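Local atomic coordinates of CELL division protein FTSZ (Haloferax volcanii, PDB entry 4B45), a protein that binds GTP and, as a GTPase of the tubulin/FtsZ superfamily, takes part in controlling archaeal cell shape. Residues V4-G9 with S84-R89; V52-D57 with E76-E81; S107-A112 with G147-T152; L141-A146 with E326-R331. All blocks are in the same frame, centred on the assembly; numbering follows the deposited sequence.

Contact 1: V4-G9 with S84-R89; sequences VLIGVG and SALDGR. With GSP (5'-guanosine-diphosphate-monothiophosphate), chain C.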
# COMPACT_ATOMS: atom_id res chain seq x y z
N VAL A 4 -1.85 -11.85 -3.53
CA VAL A 4 -1.90 -11.78 -4.99
C VAL A 4 -2.12 -10.33 -5.39
O VAL A 4 -3.03 -9.67 -4.90
CB VAL A 4 -3.06 -12.62 -5.57
CG1 VAL A 4 -3.24 -12.30 -7.06
CG2 VAL A 4 -2.81 -14.09 -5.38
N LEU A 5 -1.26 -9.82 -6.27
CA LEU A 5 -1.34 -8.42 -6.64
C LEU A 5 -2.00 -8.26 -8.00
O LEU A 5 -1.64 -8.96 -8.93
CB LEU A 5 0.07 -7.81 -6.68
CG LEU A 5 0.89 -7.95 -5.41
CD1 LEU A 5 2.30 -7.34 -5.59
CD2 LEU A 5 0.16 -7.30 -4.24
N ILE A 6 -2.96 -7.34 -8.10
CA ILE A 6 -3.52 -6.99 -9.39
C ILE A 6 -3.43 -5.49 -9.64
O ILE A 6 -4.23 -4.72 -9.10
CB ILE A 6 -5.00 -7.39 -9.50
CG1 ILE A 6 -5.18 -8.86 -9.14
CG2 ILE A 6 -5.51 -7.10 -10.92
CD1 ILE A 6 -6.58 -9.17 -8.66
N GLY A 7 -2.48 -5.08 -10.46
CA GLY A 7 -2.40 -3.69 -10.87
C GLY A 7 -3.48 -3.33 -11.87
O GLY A 7 -3.80 -4.11 -12.76
N VAL A 8 -4.06 -2.15 -11.71
CA VAL A 8 -5.05 -1.65 -12.67
C VAL A 8 -4.65 -0.25 -13.14
O VAL A 8 -4.56 0.69 -12.35
CB VAL A 8 -6.47 -1.62 -12.08
CG1 VAL A 8 -7.45 -1.08 -13.10
CG2 VAL A 8 -6.89 -3.02 -11.65
N GLY A 9 -4.39 -0.10 -14.43
CA GLY A 9 -3.88 1.16 -14.92
C GLY A 9 -2.36 1.24 -14.83
O GLY A 9 -1.67 0.32 -14.36
N SER A 84 -10.22 -14.33 -15.08
CA SER A 84 -9.68 -15.59 -15.60
C SER A 84 -8.16 -15.62 -15.61
O SER A 84 -7.56 -16.69 -15.62
CB SER A 84 -10.23 -15.88 -16.99
OG SER A 84 -11.62 -16.12 -16.91
N ALA A 85 -7.55 -14.45 -15.63
CA ALA A 85 -6.11 -14.37 -15.43
C ALA A 85 -5.80 -14.81 -14.00
O ALA A 85 -4.76 -15.39 -13.73
CB ALA A 85 -5.61 -12.95 -15.69
N LEU A 86 -6.75 -14.56 -13.09
CA LEU A 86 -6.57 -14.88 -11.68
C LEU A 86 -6.87 -16.32 -11.31
O LEU A 86 -6.53 -16.76 -10.21
CB LEU A 86 -7.48 -14.00 -10.83
CG LEU A 86 -7.13 -12.52 -10.80
CD1 LEU A 86 -8.22 -11.83 -10.01
CD2 LEU A 86 -5.78 -12.34 -10.15
N ASP A 87 -7.53 -17.05 -12.21
CA ASP A 87 -7.90 -18.44 -11.95
C ASP A 87 -6.73 -19.25 -11.40
O ASP A 87 -6.77 -19.71 -10.26
CB ASP A 87 -8.44 -19.10 -13.23
CG ASP A 87 -9.89 -18.73 -13.52
OD1 ASP A 87 -10.40 -17.78 -12.88
OD2 ASP A 87 -10.50 -19.37 -14.39
N GLY A 88 -5.69 -19.40 -12.21
CA GLY A 88 -4.53 -20.17 -11.80
C GLY A 88 -3.54 -19.36 -10.99
O GLY A 88 -2.41 -19.80 -10.77
N ARG A 89 -3.95 -18.17 -10.55
CA ARG A 89 -3.03 -17.27 -9.85
C ARG A 89 -3.43 -16.99 -8.40
O ARG A 89 -2.57 -17.01 -7.51
CB ARG A 89 -2.84 -15.98 -10.64
CG ARG A 89 -2.36 -16.24 -12.05
CD ARG A 89 -1.82 -14.99 -12.71
NE ARG A 89 -1.58 -15.19 -14.13
CZ ARG A 89 -0.49 -15.76 -14.63
NH1 ARG A 89 0.46 -16.20 -13.81
NH2 ARG A 89 -0.35 -15.91 -15.94
PG GSP C . -5.07 7.50 -17.82
O3B GSP C . -5.29 6.10 -17.07
S1G GSP C . -4.92 9.16 -16.60
O2G GSP C . -3.80 7.42 -18.72
O3G GSP C . -6.31 7.68 -18.60
PB GSP C . -4.41 5.48 -15.89
O1B GSP C . -3.43 4.43 -16.35
O2B GSP C . -5.36 4.82 -14.90
PA GSP C . -2.39 6.39 -14.16
O1A GSP C . -1.07 6.82 -14.74
O2A GSP C . -2.23 4.98 -13.66
O3A GSP C . -3.58 6.60 -15.16
O5' GSP C . -2.75 7.22 -12.90
C5' GSP C . -2.42 8.56 -12.76
C4' GSP C . -2.10 8.90 -11.36
O4' GSP C . -1.15 8.02 -10.85
C3' GSP C . -1.52 10.25 -11.24
O3' GSP C . -1.86 10.71 -9.99
C2' GSP C . -0.07 10.04 -11.30
O2' GSP C . 0.58 11.02 -10.56
C1' GSP C . 0.08 8.76 -10.62
N9 GSP C . 1.16 7.92 -11.09
C8 GSP C . 1.46 7.63 -12.36
N7 GSP C . 2.50 6.77 -12.38
C5 GSP C . 2.86 6.50 -11.09
C6 GSP C . 3.86 5.66 -10.52
O6 GSP C . 4.73 4.93 -11.30
N1 GSP C . 3.96 5.62 -9.17
C2 GSP C . 3.12 6.33 -8.39
N2 GSP C . 3.28 6.23 -6.94
N3 GSP C . 2.16 7.13 -8.89
C4 GSP C . 2.02 7.23 -10.26
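I6 of the inner strand 3-8 and L86 meet tip to tip on one face of the sheet, and L86, in the segment that follows on from helix 68-85, is the side chain to follow. From its CB, the torsion that sets CG beside the backbone N and opposite the carbonyl carbon (chi1 -68°) sends the branch toward strand 3-8. CG itself approaches I6 CD1 only loosely, at 4.0 Å. The two methyls do the touching: L86 CD1 presses on I6 CD1 at 3.4 Å, closer than carbons usually pack, while L86 CD2 settles against the side of the isoleucine chain, 3.7 Å from I6 CG1. L86 CD2 also reaches the neighbouring inward-facing residue of the strand, coming within 4.0 Å of V4 CG1, here at a slant. One leucine fork is thereby shared by two alternate strand residues.

V4 uses its other methyl differently: CG2 lies 3.6 Å from R89 O, a methyl-to-carbonyl-oxygen contact. A backbone bond from R89 N to L86 O (3.0 Å) holds the loop. R89 turns its CB to the strand, yet its guanidinium leaves for D33, with which NH1 forms a salt bridge. L115 and L119 of helix 107-120 extend the apolar layer, L119 touching both I6 and L86. At the far end of the strand G9 enters the nucleotide pocket, its CA 3.6 Å from GSP O1B. A strand running straight into a glycine-rich nucleotide loop, with helix 107-120 and segment 84-89 on one face, is characteristic of the Rossmann-like GTPase domain of tubulin and FtsZ.

Contact 2: V52-D57 with E76-E81; sequences VLIGQD and ESDQTE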
# COMPACT_ATOMS: atom_id res chain seq x y z
N VAL A 52 -2.72 -8.17 -18.79
CA VAL A 52 -4.00 -8.34 -19.46
C VAL A 52 -4.46 -7.02 -20.07
O VAL A 52 -4.67 -6.03 -19.36
CB VAL A 52 -5.12 -8.80 -18.52
CG1 VAL A 52 -6.40 -9.04 -19.32
CG2 VAL A 52 -4.71 -10.05 -17.77
N LEU A 53 -4.63 -7.02 -21.39
CA LEU A 53 -5.12 -5.84 -22.09
C LEU A 53 -6.62 -5.97 -22.26
O LEU A 53 -7.12 -6.98 -22.73
CB LEU A 53 -4.42 -5.67 -23.45
CG LEU A 53 -4.70 -4.38 -24.23
CD1 LEU A 53 -4.21 -3.12 -23.52
CD2 LEU A 53 -4.11 -4.45 -25.64
N ILE A 54 -7.35 -4.94 -21.83
CA ILE A 54 -8.79 -4.92 -21.97
C ILE A 54 -9.20 -3.67 -22.75
O ILE A 54 -8.41 -2.73 -22.88
CB ILE A 54 -9.51 -4.94 -20.59
CG1 ILE A 54 -9.14 -3.70 -19.76
CG2 ILE A 54 -9.14 -6.19 -19.81
CD1 ILE A 54 -9.78 -3.68 -18.37
N GLY A 55 -10.42 -3.69 -23.27
CA GLY A 55 -11.03 -2.51 -23.86
C GLY A 55 -10.68 -2.13 -25.28
O GLY A 55 -11.09 -1.06 -25.73
N GLN A 56 -9.94 -2.97 -25.99
CA GLN A 56 -9.52 -2.66 -27.37
C GLN A 56 -10.67 -2.35 -28.31
O GLN A 56 -10.52 -1.57 -29.26
CB GLN A 56 -8.68 -3.79 -27.98
CG GLN A 56 -7.48 -4.19 -27.13
CD GLN A 56 -7.81 -5.34 -26.22
OE1 GLN A 56 -8.78 -5.29 -25.46
NE2 GLN A 56 -7.04 -6.42 -26.33
N ASP A 57 -11.84 -2.93 -28.05
CA ASP A 57 -13.00 -2.68 -28.89
C ASP A 57 -13.56 -1.29 -28.67
O ASP A 57 -14.36 -0.82 -29.46
CB ASP A 57 -14.09 -3.72 -28.60
CG ASP A 57 -14.57 -3.68 -27.17
OD1 ASP A 57 -13.71 -3.66 -26.26
OD2 ASP A 57 -15.80 -3.65 -26.95
N GLU A 76 -16.11 -3.40 -16.46
CA GLU A 76 -17.37 -4.14 -16.35
C GLU A 76 -17.49 -5.18 -17.47
O GLU A 76 -17.77 -6.36 -17.21
CB GLU A 76 -18.58 -3.19 -16.44
CG GLU A 76 -18.70 -2.17 -15.33
CD GLU A 76 -19.28 -2.74 -14.04
OE1 GLU A 76 -19.30 -3.97 -13.88
OE2 GLU A 76 -19.73 -1.94 -13.19
N SER A 77 -17.27 -4.73 -18.70
CA SER A 77 -17.45 -5.57 -19.89
C SER A 77 -16.43 -6.69 -19.95
O SER A 77 -16.72 -7.77 -20.46
CB SER A 77 -17.31 -4.72 -21.16
OG SER A 77 -18.09 -3.55 -21.07
N ASP A 78 -15.23 -6.41 -19.45
CA ASP A 78 -14.10 -7.30 -19.68
C ASP A 78 -13.61 -7.98 -18.41
O ASP A 78 -12.54 -8.59 -18.41
CB ASP A 78 -12.95 -6.53 -20.34
CG ASP A 78 -13.30 -6.03 -21.75
OD1 ASP A 78 -14.44 -6.26 -22.21
OD2 ASP A 78 -12.44 -5.41 -22.42
N GLN A 79 -14.38 -7.90 -17.33
CA GLN A 79 -13.93 -8.46 -16.04
C GLN A 79 -13.71 -9.97 -16.03
O GLN A 79 -12.84 -10.46 -15.29
CB GLN A 79 -14.84 -8.04 -14.88
CG GLN A 79 -16.31 -8.33 -15.05
CD GLN A 79 -17.09 -7.94 -13.81
OE1 GLN A 79 -17.62 -6.83 -13.72
NE2 GLN A 79 -17.17 -8.85 -12.84
N THR A 80 -14.48 -10.70 -16.84
CA THR A 80 -14.32 -12.15 -16.94
C THR A 80 -12.89 -12.49 -17.39
O THR A 80 -12.23 -13.31 -16.76
CB THR A 80 -15.35 -12.78 -17.88
OG1 THR A 80 -16.67 -12.37 -17.49
CG2 THR A 80 -15.27 -14.33 -17.85
N GLU A 81 -12.42 -11.83 -18.44
CA GLU A 81 -11.04 -12.01 -18.89
C GLU A 81 -10.03 -11.65 -17.79
O GLU A 81 -9.00 -12.31 -17.64
CB GLU A 81 -10.77 -11.18 -20.16
CG GLU A 81 -11.60 -11.59 -21.39
CD GLU A 81 -13.07 -11.18 -21.29
OE1 GLU A 81 -13.45 -10.53 -20.30
OE2 GLU A 81 -13.85 -11.51 -22.22
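D78 on helix 68-85 meets I54 and G55, where strand 50-53 gives way to helix 56-59. I54, after the strand, is the apolar partner. Its CB comes within 3.5 Å of D78 OD2, and its CG2 lies 3.9 Å from D78 CB, so the isoleucine slants across both the methylene and the carboxylate of the aspartate. CG1 stands between the backbone N and the carbonyl carbon (chi1 61°), which leaves CG2 as the branch that meets D78.

G55 follows, at the N-cap position of helix 56-59 and with positive phi (82°). Its amide donates to D78 OD2 over 2.8 Å; the N-H...O angle of 142° shows a bent bond, although the nitrogen stands nearly in line with the carboxylate's C-O bond. With an alanine here instead of D78, the G55 amide is likely to lose this acceptor, and the strand-to-helix turn would be less firmly tied to helix 68-85. Farther on, D57 brings a second carboxylate near the first, with OD1 4.4 Å from D78 OD2; the pair may raise the affinity of one of them for a proton.

I54 also packs on V74, M75 and V82 of helix 68-85, and on V37 of strand 31-38. Backbone hydrogen bonds tie the segment to that strand, V52 bonding to A36 and N38, and I54 to N38. The contact therefore lies at the outer strand of the sheet, with helix 68-85 packed against it and, on that helix, E76 and Q79 touching helix 107-120.

Contact 3: S107-A112 with G147-T152; sequences SGSGGA and GRSLKT. With GSP (5'-guanosine-diphosphate-monothiophosphate), chain C.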
# COMPACT_ATOMS: atom_id res chain seq x y z
N SER A 107 -8.17 4.64 -15.88
CA SER A 107 -8.30 3.19 -15.84
C SER A 107 -8.35 2.64 -14.41
O SER A 107 -9.26 1.90 -14.06
CB SER A 107 -7.16 2.52 -16.60
OG SER A 107 -7.36 2.62 -18.00
N GLY A 108 -7.36 3.01 -13.60
CA GLY A 108 -7.31 2.56 -12.23
C GLY A 108 -8.49 3.11 -11.49
O GLY A 108 -9.23 2.38 -10.84
N SER A 109 -8.68 4.42 -11.60
CA SER A 109 -9.77 5.11 -10.94
C SER A 109 -11.11 4.44 -11.22
O SER A 109 -11.87 4.14 -10.30
CB SER A 109 -9.80 6.56 -11.42
OG SER A 109 -10.99 7.22 -11.05
N GLY A 110 -11.40 4.19 -12.50
CA GLY A 110 -12.65 3.58 -12.89
C GLY A 110 -12.71 2.10 -12.59
O GLY A 110 -13.66 1.62 -11.97
N GLY A 111 -11.67 1.37 -13.00
CA GLY A 111 -11.65 -0.07 -12.88
C GLY A 111 -11.38 -0.64 -11.49
O GLY A 111 -11.83 -1.74 -11.19
N ALA A 112 -10.63 0.07 -10.65
CA ALA A 112 -10.28 -0.50 -9.35
C ALA A 112 -11.50 -0.86 -8.51
O ALA A 112 -11.58 -1.98 -8.00
CB ALA A 112 -9.31 0.41 -8.57
N GLY A 147 -11.22 11.53 -5.95
CA GLY A 147 -12.25 11.77 -4.95
C GLY A 147 -13.33 10.72 -5.03
O GLY A 147 -13.64 10.05 -4.04
N ARG A 148 -13.90 10.56 -6.21
CA ARG A 148 -14.93 9.57 -6.46
C ARG A 148 -14.43 8.14 -6.26
O ARG A 148 -15.09 7.31 -5.64
CB ARG A 148 -15.46 9.72 -7.90
CG ARG A 148 -16.26 10.99 -8.10
CD ARG A 148 -16.46 11.30 -9.58
NE ARG A 148 -17.40 12.40 -9.75
CZ ARG A 148 -17.68 12.99 -10.91
NH1 ARG A 148 -17.08 12.59 -12.03
NH2 ARG A 148 -18.56 13.99 -10.94
N SER A 149 -13.25 7.86 -6.81
CA SER A 149 -12.66 6.54 -6.68
C SER A 149 -12.45 6.16 -5.21
O SER A 149 -12.82 5.06 -4.78
CB SER A 149 -11.32 6.51 -7.43
OG SER A 149 -10.84 5.19 -7.55
N LEU A 150 -11.85 7.07 -4.44
CA LEU A 150 -11.57 6.83 -3.03
C LEU A 150 -12.87 6.55 -2.28
O LEU A 150 -12.93 5.66 -1.44
CB LEU A 150 -10.86 8.03 -2.39
CG LEU A 150 -10.60 7.89 -0.88
CD1 LEU A 150 -9.80 6.64 -0.61
CD2 LEU A 150 -9.87 9.12 -0.32
N LYS A 151 -13.90 7.32 -2.60
CA LYS A 151 -15.19 7.13 -1.97
C LYS A 151 -15.72 5.73 -2.28
O LYS A 151 -16.21 5.04 -1.41
CB LYS A 151 -16.18 8.19 -2.44
CG LYS A 151 -16.86 8.94 -1.32
CD LYS A 151 -17.98 9.81 -1.87
CE LYS A 151 -18.94 10.26 -0.78
NZ LYS A 151 -20.06 11.10 -1.31
N THR A 152 -15.59 5.30 -3.53
CA THR A 152 -16.15 4.02 -3.92
C THR A 152 -15.38 2.84 -3.34
O THR A 152 -15.98 1.91 -2.79
CB THR A 152 -16.22 3.86 -5.45
OG1 THR A 152 -16.91 4.98 -6.02
CG2 THR A 152 -16.97 2.58 -5.79
PG GSP C . -5.07 7.50 -17.82
O3B GSP C . -5.29 6.10 -17.07
S1G GSP C . -4.92 9.16 -16.60
O2G GSP C . -3.80 7.42 -18.72
O3G GSP C . -6.31 7.68 -18.60
PB GSP C . -4.41 5.48 -15.89
O1B GSP C . -3.43 4.43 -16.35
O2B GSP C . -5.36 4.82 -14.90
PA GSP C . -2.39 6.39 -14.16
O1A GSP C . -1.07 6.82 -14.74
O2A GSP C . -2.23 4.98 -13.66
O3A GSP C . -3.58 6.60 -15.16
O5' GSP C . -2.75 7.22 -12.90
C5' GSP C . -2.42 8.56 -12.76
C4' GSP C . -2.10 8.90 -11.36
O4' GSP C . -1.15 8.02 -10.85
C3' GSP C . -1.52 10.25 -11.24
O3' GSP C . -1.86 10.71 -9.99
C2' GSP C . -0.07 10.04 -11.30
O2' GSP C . 0.58 11.02 -10.56
C1' GSP C . 0.08 8.76 -10.62
N9 GSP C . 1.16 7.92 -11.09
C8 GSP C . 1.46 7.63 -12.36
N7 GSP C . 2.50 6.77 -12.38
C5 GSP C . 2.86 6.50 -11.09
C6 GSP C . 3.86 5.66 -10.52
O6 GSP C . 4.73 4.93 -11.30
N1 GSP C . 3.96 5.62 -9.17
C2 GSP C . 3.12 6.33 -8.39
N2 GSP C . 3.28 6.23 -6.94
N3 GSP C . 2.16 7.13 -8.89
C4 GSP C . 2.02 7.23 -10.26
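S149 and S109 bring two helices to a CA separation of 5.3 Å, a distance that small side chains permit. Both hydroxyls stand opposite their own backbone N, beside the carbonyl carbon, but they serve different partners. In S149 (chi1 -169°) this points OG across to the other helix, where it donates to S109 O at 3.1 Å. The hydroxyl lies in the carbonyl plane, on a lone pair, and the C=O...OG angle of 112° shows that it comes in from the side of the carbonyl. S109 OG instead bonds to N145 O, one turn earlier on the helix of S149, and packs 3.7 Å from S149 CB. Each helix thus lends a hydroxyl to a backbone carbonyl of the other.

Farther along, T152 folds its OG1 back onto R148 O (3.0 Å). It reaches that oxygen from above the carbonyl plane, on the opposite face from T152 N.

At the start of helix 107-120 the backbone holds the nucleotide: G108 N gives a nearly straight bond (171°) to GSP O2B at 3.0 Å, and S107 N adds weak ones to O2B and O3B. S107 OG is bonded to T39 OG1. Helix 107-120 lies between strand 96-102, where A112 packs on V99 and A101, and helix 140-156, whose R148 and L150 pack on helix 323-340.

Contact 4: L141-A146 with E326-R331; sequences LYQVNA and ESFMER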
# COMPACT_ATOMS: atom_id res chain seq x y z
N LEU A 141 -9.01 17.43 -12.75
CA LEU A 141 -9.57 16.21 -13.30
C LEU A 141 -9.13 15.00 -12.49
O LEU A 141 -9.92 14.09 -12.23
CB LEU A 141 -9.14 16.04 -14.75
CG LEU A 141 -9.22 14.64 -15.36
CD1 LEU A 141 -10.64 14.33 -15.78
CD2 LEU A 141 -8.25 14.52 -16.52
N TYR A 142 -7.86 14.99 -12.11
CA TYR A 142 -7.26 13.91 -11.35
C TYR A 142 -7.73 13.93 -9.90
O TYR A 142 -7.92 12.87 -9.28
CB TYR A 142 -5.73 13.99 -11.46
CG TYR A 142 -5.27 14.02 -12.90
CD1 TYR A 142 -5.35 12.88 -13.69
CD2 TYR A 142 -4.80 15.19 -13.48
CE1 TYR A 142 -4.95 12.90 -15.01
CE2 TYR A 142 -4.38 15.22 -14.80
CZ TYR A 142 -4.47 14.06 -15.56
OH TYR A 142 -4.07 14.06 -16.88
N GLN A 143 -7.93 15.12 -9.35
CA GLN A 143 -8.44 15.25 -7.99
C GLN A 143 -9.87 14.69 -7.92
O GLN A 143 -10.21 13.95 -7.01
CB GLN A 143 -8.41 16.71 -7.52
CG GLN A 143 -7.04 17.39 -7.62
CD GLN A 143 -5.99 16.81 -6.67
OE1 GLN A 143 -6.31 16.03 -5.76
NE2 GLN A 143 -4.73 17.19 -6.89
N VAL A 144 -10.68 15.05 -8.91
CA VAL A 144 -12.06 14.57 -9.03
C VAL A 144 -12.14 13.04 -9.24
O VAL A 144 -12.90 12.36 -8.55
CB VAL A 144 -12.83 15.31 -10.15
CG1 VAL A 144 -14.13 14.59 -10.52
CG2 VAL A 144 -13.12 16.74 -9.72
N ASN A 145 -11.36 12.51 -10.17
CA ASN A 145 -11.27 11.06 -10.34
C ASN A 145 -10.92 10.34 -9.03
O ASN A 145 -11.52 9.31 -8.68
CB ASN A 145 -10.22 10.71 -11.41
CG ASN A 145 -10.73 10.91 -12.83
OD1 ASN A 145 -11.92 11.09 -13.06
ND2 ASN A 145 -9.82 10.88 -13.80
N ALA A 146 -9.94 10.87 -8.31
CA ALA A 146 -9.50 10.26 -7.07
C ALA A 146 -10.53 10.39 -5.98
O ALA A 146 -10.71 9.48 -5.17
CB ALA A 146 -8.16 10.85 -6.62
N GLU A 326 -8.99 15.20 4.47
CA GLU A 326 -10.04 16.21 4.48
C GLU A 326 -9.74 17.33 3.50
O GLU A 326 -10.63 17.81 2.80
CB GLU A 326 -10.23 16.76 5.88
CG GLU A 326 -10.67 15.70 6.88
CD GLU A 326 -10.49 16.16 8.32
OE1 GLU A 326 -9.72 17.12 8.55
OE2 GLU A 326 -11.12 15.56 9.22
N SER A 327 -8.48 17.75 3.44
CA SER A 327 -8.07 18.76 2.48
C SER A 327 -8.29 18.23 1.07
O SER A 327 -8.84 18.92 0.21
CB SER A 327 -6.61 19.15 2.70
OG SER A 327 -6.19 20.03 1.68
N PHE A 328 -7.87 16.99 0.84
CA PHE A 328 -8.02 16.36 -0.47
C PHE A 328 -9.48 16.33 -0.94
O PHE A 328 -9.79 16.74 -2.05
CB PHE A 328 -7.40 14.95 -0.50
CG PHE A 328 -7.89 14.11 -1.64
CD1 PHE A 328 -7.53 14.42 -2.95
CD2 PHE A 328 -8.74 13.04 -1.42
CE1 PHE A 328 -8.01 13.66 -4.01
CE2 PHE A 328 -9.21 12.27 -2.48
CZ PHE A 328 -8.85 12.60 -3.78
N MET A 329 -10.38 15.84 -0.09
CA MET A 329 -11.80 15.79 -0.44
C MET A 329 -12.40 17.18 -0.66
O MET A 329 -13.25 17.36 -1.53
CB MET A 329 -12.60 15.03 0.64
CG MET A 329 -12.25 13.55 0.75
SD MET A 329 -12.42 12.62 -0.79
CE MET A 329 -14.15 12.14 -0.74
N GLU A 330 -11.95 18.15 0.12
CA GLU A 330 -12.44 19.52 0.03
C GLU A 330 -12.17 20.15 -1.33
O GLU A 330 -13.05 20.78 -1.92
CB GLU A 330 -11.82 20.37 1.15
CG GLU A 330 -12.18 21.85 1.12
CD GLU A 330 -11.49 22.64 2.22
OE1 GLU A 330 -11.06 22.03 3.22
OE2 GLU A 330 -11.38 23.88 2.08
N ARG A 331 -10.95 19.98 -1.85
CA ARG A 331 -10.61 20.59 -3.12
C ARG A 331 -11.32 19.85 -4.24
O ARG A 331 -11.76 20.45 -5.22
CB ARG A 331 -9.10 20.55 -3.35
CG ARG A 331 -8.27 20.97 -2.14
CD ARG A 331 -8.03 22.47 -2.09
NE ARG A 331 -7.41 22.88 -0.82
CZ ARG A 331 -6.14 22.64 -0.49
NH1 ARG A 331 -5.33 21.97 -1.31
NH2 ARG A 331 -5.68 23.06 0.69
O HOH W 1 -7.99 17.65 -4.20
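The ring of F328 projects from helix 323-340 and meets Q143 and A146, one turn apart on helix 140-156. Its apolar contact is with A146, whose CB stands 3.4 Å from F328 CZ, near the ring plane and at the ring's edge. F328 CG lies opposite the backbone N (chi1 162°), which carries the ring over to helix 140-156 with CZ leading.

A second set of contacts is polar atom against ring edge. Q143 OE1 lies in the ring plane, 3.4 Å from F328 CE1 and 3.5 Å from F328 CD1, facing the weakly positive C-H rim. The amide is turned 58° from the ring, and a bend at chi2 (-67°) brings its oxygen to this place. The amide's other end is held elsewhere: NE2 donates to the carbonyls of G135 and E138, which should fix the rotation of the group and keep OE1 turned to the phenylalanine.

Water supplies the third link. One molecule donates to F328 O at 2.9 Å and, weakly, to Q143 OE1 at 2.8 Å, joining side chain and helix backbone beside the ring. Replacing the ring of F328 by an alanine side chain is likely to open a gap beside A146 and deprive Q143 OE1 of the C-H edge it rests on.

V144 meets A335 and I336 on the next turns of the C-terminal helix. This is helix-on-helix packing between the GTPase domain and the C-terminal domain typical of the tubulin/FtsZ fold, with the Q143 side chain about 4 Å from that of the GTP-binding E138.

How the contacts relate
Contacts 1 and 2 share helix 68-85 and the same sheet; contact 2 is nested within the loop that contact 1 closes, and A85 CB packs 3.7 Å from V52 CG2. Contact 1 runs on to contact 3 through V8, whose CG1 lies 3.6 Å from S107 O, and both touch GSP, G9 from the first glycine-rich loop and S107 and G108 from a helix start. Contacts 3 and 4 share helix 140-156, with centres 12 Å apart, and F328 CZ stands 3.4 Å from G147 N. A146 of contact 4 is about 7 Å from GSP at the side chain. Contact 2 is more remote: the I54 side chain is about 10 Å from the nucleotide.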